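Long-range contacts in glycoprotein E (Human herpesvirus 1, PDB 2GIY), which forms with gI a heterodimer that binds the Fc part of host IgG and is required for cell-to-cell spread of the virus in epithelial cells: residues 11-16 against 156-161; 47-52 against 148-153. One frame throughout, in Å; residues are numbered along the deposited sequence.

Interaction 1 of 2, residues 11-16 against 156-161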
loop_
_atom_site.group_PDB
_atom_site.type_symbol
_atom_site.label_atom_id
_atom_site.label_comp_id
_atom_site.label_asym_id
_atom_site.label_seq_id
_atom_site.Cartn_x
_atom_site.Cartn_y
_atom_site.Cartn_z
ATOM N N VAL A 11 -6.247 0.733 13.417
ATOM C CA VAL A 11 -5.082 1.463 12.943
ATOM C C VAL A 11 -4.832 1.198 11.465
ATOM O O VAL A 11 -5.041 0.085 10.986
ATOM C CB VAL A 11 -3.813 1.044 13.722
ATOM C CG1 VAL A 11 -2.624 1.903 13.294
ATOM C CG2 VAL A 11 -4.058 1.161 15.219
ATOM N N THR A 12 -4.398 2.231 10.748
ATOM C CA THR A 12 -4.077 2.100 9.334
ATOM C C THR A 12 -2.581 2.329 9.163
ATOM O O THR A 12 -2.043 3.321 9.646
ATOM C CB THR A 12 -4.826 3.138 8.473
ATOM O OG1 THR A 12 -6.220 2.820 8.445
ATOM C CG2 THR A 12 -4.279 3.143 7.052
ATOM N N VAL A 13 -1.909 1.404 8.486
ATOM C CA VAL A 13 -0.481 1.542 8.252
ATOM C C VAL A 13 -0.213 1.555 6.756
ATOM O O VAL A 13 -0.690 0.687 6.022
ATOM C CB VAL A 13 0.319 0.388 8.888
ATOM C CG1 VAL A 13 1.816 0.600 8.643
ATOM C CG2 VAL A 13 0.031 0.312 10.384
ATOM N N ARG A 14 0.545 2.551 6.309
ATOM C CA ARG A 14 0.886 2.686 4.900
ATOM C C ARG A 14 2.405 2.637 4.787
ATOM O O ARG A 14 3.103 3.290 5.556
ATOM C CB ARG A 14 0.353 4.015 4.354
ATOM C CG ARG A 14 0.378 4.115 2.836
ATOM C CD ARG A 14 -0.303 5.380 2.312
ATOM N NE ARG A 14 0.508 6.584 2.487
ATOM C CZ ARG A 14 0.606 7.276 3.618
ATOM N NH1 ARG A 14 -0.061 6.894 4.698
ATOM N NH2 ARG A 14 1.377 8.352 3.670
ATOM N N MET A 15 2.910 1.846 3.842
ATOM C CA MET A 15 4.348 1.711 3.639
ATOM C C MET A 15 4.742 2.013 2.196
ATOM O O MET A 15 4.023 1.663 1.259
ATOM C CB MET A 15 4.807 0.294 3.996
ATOM C CG MET A 15 6.312 0.088 3.889
ATOM S SD MET A 15 6.805 -1.644 4.084
ATOM C CE MET A 15 6.235 -1.964 5.748
ATOM N N GLU A 16 5.890 2.656 2.031
ATOM C CA GLU A 16 6.400 3.005 0.709
ATOM C C GLU A 16 7.902 2.765 0.650
ATOM O O GLU A 16 8.630 3.106 1.578
ATOM C CB GLU A 16 6.120 4.481 0.405
ATOM C CG GLU A 16 4.667 4.813 0.103
ATOM C CD GLU A 16 4.290 4.514 -1.336
ATOM O OE1 GLU A 16 4.925 5.087 -2.246
ATOM O OE2 GLU A 16 3.359 3.709 -1.560
ATOM N N ILE A 156 -0.442 -8.471 10.676
ATOM C CA ILE A 156 0.197 -7.652 9.651
ATOM C C ILE A 156 -0.739 -6.564 9.124
ATOM O O ILE A 156 -1.847 -6.853 8.667
ATOM C CB ILE A 156 0.671 -8.511 8.453
ATOM C CG1 ILE A 156 1.748 -9.498 8.912
ATOM C CG2 ILE A 156 1.212 -7.608 7.346
ATOM C CD1 ILE A 156 2.227 -10.437 7.801
ATOM N N HIS A 157 -0.289 -5.312 9.197
ATOM C CA HIS A 157 -1.073 -4.180 8.705
ATOM C C HIS A 157 -0.481 -3.564 7.447
ATOM O O HIS A 157 -1.121 -2.754 6.781
ATOM C CB HIS A 157 -1.220 -3.111 9.789
ATOM C CG HIS A 157 -2.275 -3.434 10.797
ATOM N ND1 HIS A 157 -3.255 -2.538 11.165
ATOM C CD2 HIS A 157 -2.532 -4.575 11.481
ATOM C CE1 HIS A 157 -4.072 -3.113 12.030
ATOM N NE2 HIS A 157 -3.656 -4.349 12.237
ATOM N N ALA A 158 0.746 -3.952 7.124
ATOM C CA ALA A 158 1.420 -3.464 5.931
ATOM C C ALA A 158 2.707 -4.244 5.743
ATOM O O ALA A 158 3.265 -4.772 6.703
ATOM C CB ALA A 158 1.736 -1.968 6.058
ATOM N N TRP A 159 3.165 -4.333 4.502
ATOM C CA TRP A 159 4.424 -5.011 4.221
ATOM C C TRP A 159 4.962 -4.567 2.873
ATOM O O TRP A 159 4.225 -4.042 2.030
ATOM C CB TRP A 159 4.268 -6.542 4.241
ATOM C CG TRP A 159 3.555 -7.122 3.048
ATOM C CD1 TRP A 159 2.205 -7.259 2.883
ATOM C CD2 TRP A 159 4.160 -7.633 1.852
ATOM N NE1 TRP A 159 1.933 -7.828 1.659
ATOM C CE2 TRP A 159 3.114 -8.065 1.006
ATOM C CE3 TRP A 159 5.484 -7.766 1.413
ATOM C CZ2 TRP A 159 3.353 -8.622 -0.257
ATOM C CZ3 TRP A 159 5.720 -8.321 0.156
ATOM C CH2 TRP A 159 4.658 -8.741 -0.662
ATOM N N GLY A 160 6.261 -4.761 2.682
ATOM C CA GLY A 160 6.880 -4.395 1.427
ATOM C C GLY A 160 8.131 -5.222 1.241
ATOM O O GLY A 160 8.611 -5.844 2.192
ATOM N N HIS A 161 8.653 -5.251 0.020
ATOM C CA HIS A 161 9.868 -6.007 -0.241
ATOM C C HIS A 161 10.905 -5.167 -0.969
ATOM O O HIS A 161 10.569 -4.240 -1.717
ATOM C CB HIS A 161 9.560 -7.268 -1.060
ATOM C CG HIS A 161 9.028 -6.987 -2.434
ATOM N ND1 HIS A 161 7.734 -6.571 -2.664
ATOM C CD2 HIS A 161 9.619 -7.062 -3.651
ATOM C CE1 HIS A 161 7.549 -6.404 -3.962
ATOM N NE2 HIS A 161 8.679 -6.694 -4.583
HETATM O O HOH W 1 -3.232 -1.047 7.408
#

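Interaction 2 of 2, residues 47-52 against 148-153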
loop_
_atom_site.group_PDB
_atom_site.type_symbol
_atom_site.label_atom_id
_atom_site.label_comp_id
_atom_site.label_asym_id
_atom_site.label_seq_id
_atom_site.Cartn_x
_atom_site.Cartn_y
_atom_site.Cartn_z
ATOM N N MET A 47 2.978 -2.437 18.367
ATOM C CA MET A 47 3.414 -2.458 16.977
ATOM C C MET A 47 4.791 -3.080 16.881
ATOM O O MET A 47 5.612 -2.930 17.787
ATOM C CB MET A 47 3.445 -1.038 16.392
ATOM C CG MET A 47 3.824 -0.984 14.916
ATOM S SD MET A 47 3.671 0.661 14.182
ATOM C CE MET A 47 5.269 1.367 14.603
ATOM N N ASP A 48 5.030 -3.801 15.790
ATOM C CA ASP A 48 6.322 -4.424 15.554
ATOM C C ASP A 48 6.719 -4.212 14.096
ATOM O O ASP A 48 5.950 -4.526 13.188
ATOM C CB ASP A 48 6.265 -5.928 15.840
ATOM C CG ASP A 48 5.891 -6.239 17.272
ATOM O OD1 ASP A 48 6.727 -6.005 18.168
ATOM O OD2 ASP A 48 4.758 -6.716 17.498
ATOM N N VAL A 49 7.902 -3.648 13.873
ATOM C CA VAL A 49 8.394 -3.454 12.515
ATOM C C VAL A 49 9.436 -4.552 12.376
ATOM O O VAL A 49 10.480 -4.524 13.026
ATOM C CB VAL A 49 9.028 -2.066 12.327
ATOM C CG1 VAL A 49 9.651 -1.960 10.936
ATOM C CG2 VAL A 49 7.957 -0.987 12.509
ATOM N N VAL A 50 9.138 -5.526 11.529
ATOM C CA VAL A 50 10.009 -6.678 11.356
ATOM C C VAL A 50 10.689 -6.766 10.007
ATOM O O VAL A 50 10.048 -6.591 8.971
ATOM C CB VAL A 50 9.204 -7.994 11.558
ATOM C CG1 VAL A 50 10.099 -9.202 11.330
ATOM C CG2 VAL A 50 8.596 -8.030 12.953
ATOM N N TRP A 51 11.991 -7.040 10.029
ATOM C CA TRP A 51 12.756 -7.213 8.803
ATOM C C TRP A 51 13.051 -8.697 8.647
ATOM O O TRP A 51 13.525 -9.347 9.581
ATOM C CB TRP A 51 14.088 -6.446 8.839
ATOM C CG TRP A 51 13.960 -4.999 8.483
ATOM C CD1 TRP A 51 13.894 -3.944 9.348
ATOM C CD2 TRP A 51 13.856 -4.447 7.164
ATOM N NE1 TRP A 51 13.757 -2.769 8.648
ATOM C CE2 TRP A 51 13.730 -3.048 7.307
ATOM C CE3 TRP A 51 13.857 -5.000 5.876
ATOM C CZ2 TRP A 51 13.602 -2.187 6.207
ATOM C CZ3 TRP A 51 13.728 -4.141 4.775
ATOM C CH2 TRP A 51 13.604 -2.751 4.953
ATOM N N LEU A 52 12.756 -9.227 7.469
ATOM C CA LEU A 52 13.003 -10.630 7.165
ATOM C C LEU A 52 13.981 -10.659 5.997
ATOM O O LEU A 52 13.913 -9.809 5.109
ATOM C CB LEU A 52 11.697 -11.328 6.771
ATOM C CG LEU A 52 10.569 -11.257 7.801
ATOM C CD1 LEU A 52 9.318 -11.925 7.229
ATOM C CD2 LEU A 52 11.006 -11.934 9.099
ATOM N N CYS A 148 9.953 -6.059 4.768
ATOM C CA CYS A 148 9.710 -5.260 5.954
ATOM C C CYS A 148 8.228 -5.462 6.225
ATOM O O CYS A 148 7.393 -5.161 5.372
ATOM C CB CYS A 148 10.014 -3.784 5.695
ATOM S SG CYS A 148 9.778 -2.755 7.174
ATOM N N VAL A 149 7.906 -6.003 7.399
ATOM C CA VAL A 149 6.523 -6.270 7.758
ATOM C C VAL A 149 6.120 -5.518 9.020
ATOM O O VAL A 149 6.830 -5.544 10.023
ATOM C CB VAL A 149 6.299 -7.782 8.006
ATOM C CG1 VAL A 149 4.824 -8.058 8.250
ATOM C CG2 VAL A 149 6.816 -8.587 6.813
ATOM N N VAL A 150 4.974 -4.851 8.970
ATOM C CA VAL A 150 4.514 -4.117 10.133
ATOM C C VAL A 150 3.306 -4.767 10.783
ATOM O O VAL A 150 2.251 -4.908 10.161
ATOM C CB VAL A 150 4.154 -2.663 9.780
ATOM C CG1 VAL A 150 3.765 -1.901 11.049
ATOM C CG2 VAL A 150 5.340 -1.985 9.098
ATOM N N TYR A 151 3.471 -5.161 12.041
ATOM C CA TYR A 151 2.387 -5.762 12.799
ATOM C C TYR A 151 1.796 -4.742 13.755
ATOM O O TYR A 151 2.499 -3.869 14.262
ATOM C CB TYR A 151 2.867 -6.937 13.655
ATOM C CG TYR A 151 3.344 -8.147 12.895
ATOM C CD1 TYR A 151 4.614 -8.178 12.324
ATOM C CD2 TYR A 151 2.528 -9.269 12.757
ATOM C CE1 TYR A 151 5.065 -9.303 11.631
ATOM C CE2 TYR A 151 2.967 -10.399 12.066
ATOM C CZ TYR A 151 4.236 -10.409 11.508
ATOM O OH TYR A 151 4.682 -11.526 10.836
ATOM N N VAL A 152 0.494 -4.861 13.977
ATOM C CA VAL A 152 -0.219 -4.031 14.937
ATOM C C VAL A 152 -1.050 -5.072 15.679
ATOM O O VAL A 152 -1.857 -5.774 15.069
ATOM C CB VAL A 152 -1.150 -3.012 14.272
ATOM C CG1 VAL A 152 -2.062 -2.389 15.329
ATOM C CG2 VAL A 152 -0.327 -1.926 13.579
ATOM N N ASN A 153 -0.829 -5.189 16.983
ATOM C CA ASN A 153 -1.536 -6.177 17.793
ATOM C C ASN A 153 -1.356 -7.574 17.208
ATOM O O ASN A 153 -2.305 -8.352 17.110
ATOM C CB ASN A 153 -3.024 -5.839 17.898
ATOM C CG ASN A 153 -3.271 -4.559 18.666
ATOM O OD1 ASN A 153 -2.532 -4.231 19.601
ATOM N ND2 ASN A 153 -4.316 -3.835 18.292
#

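Interaction 1 of 2, residues 11-16 against 156-161
M15 is extended through its first two torsions and bends at the last (chi3 -62°), which lays its thioether along the backbone of W159 and G160. SD stands 3.5 Å from G160 N, and CE comes 3.9 Å from W159 CA; since G160 has no side chain, the sulfur can lie this close to the peptide. At V13, one methyl is anti to the backbone N and the other anti to the carbonyl carbon, and this staggering splits the residue over two neighbours: CG1 meets A158 CB at 3.6 Å, CG2 meets H157 CB at 3.7 Å. H157 and A158 form a classic beta bulge opposite V150 of the adjoining strand, consistent with both touching V13. The imidazole then reaches V11 at the ring edge, where ND1 donates a weak bond to V11 O, 3.2 Å long and bent to 134° at the hydrogen.

The segment axes run parallel within 2°, yet 5.9 Å apart. A water bridges the two backbones, accepting from V13 N at 3.0 Å and donating to H157 O at 2.8 Å. In this C-terminal domain of the gE ectodomain, an Ig V fold, 11-16 pairs with 34-39 in one sheet, whereas 156-161 belongs to the other. R14 points away from 156-161 and makes a salt bridge to E67 of the second subunit. Methyl and thioether packing, one bent bond and one water bridge therefore join the two sheets at a surface seam, without direct backbone pairing.

Interaction 2 of 2, residues 47-52 against 148-153
Strands 47-52 and 148-152 run antiparallel at 158°, with D48-Y151 and V50-V149 as hydrogen-bonded pairs and M47-V152, V49-V150 and W51-C148 as non-hydrogen-bonded ones. V149 N gives V50 O a 2.7 Å bond in the carbonyl plane; D48 N, by contrast, meets Y151 O at 3.0 Å while tilted 34° from that plane. At W51, the six-membered ring offers one face to C148, whose CB lies 3.7 Å from the ring centroid and 8° off the normal, a CH-pi contact. C148 SG also sits over this face, 4.2 Å from the same centroid, and also touches V49 CG1 at 3.8 Å.

This pairing is consistent with strands C and F of an Ig V domain, W51 probably standing where the core tryptophan does and C148 where the F-strand cysteine does; here, however, C148 belongs to none of the three disulfides of the domain. The ring's NE1 is held by V131 O.

Further along the same face, M47 CG meets V150 CG1 at 4.0 Å, and V13 and M15 cover V150 from strand 11-16. On the reverse face, the Y151 ring has D48 O at its edge and receives V50 CG2 obliquely, 4.0 Å from CE1. With CG anti to the carbonyl carbon, D48 carries its carboxylate beside the backbone N, where OD1 bonds to S99 OG on the next strand.

The two contacts share one strand-turn-strand unit: 148-153 and 156-161 lie on consecutive strands of the same sheet, probably joined by hydrogen bonds from H157 N to V150 O and from V150 N to A158 O. Interaction 2 is a buried pairing within that sheet, held by regular backbone bonds and the C148-on-W51 CH-pi and sulfur-aromatic contact. Interaction 1 sits at the surface, where a strand of the other sheet meets residues 157-160 through a bulge, a water and side-chain packing. Their centres are 8 Å apart, and M15 links them: its CE packs on C148 O, and its side chain also touches V150. Both lie near the second subunit: R14 of 11-16 reaches it, as do M47 and V49, which pack on I181 of that subunit.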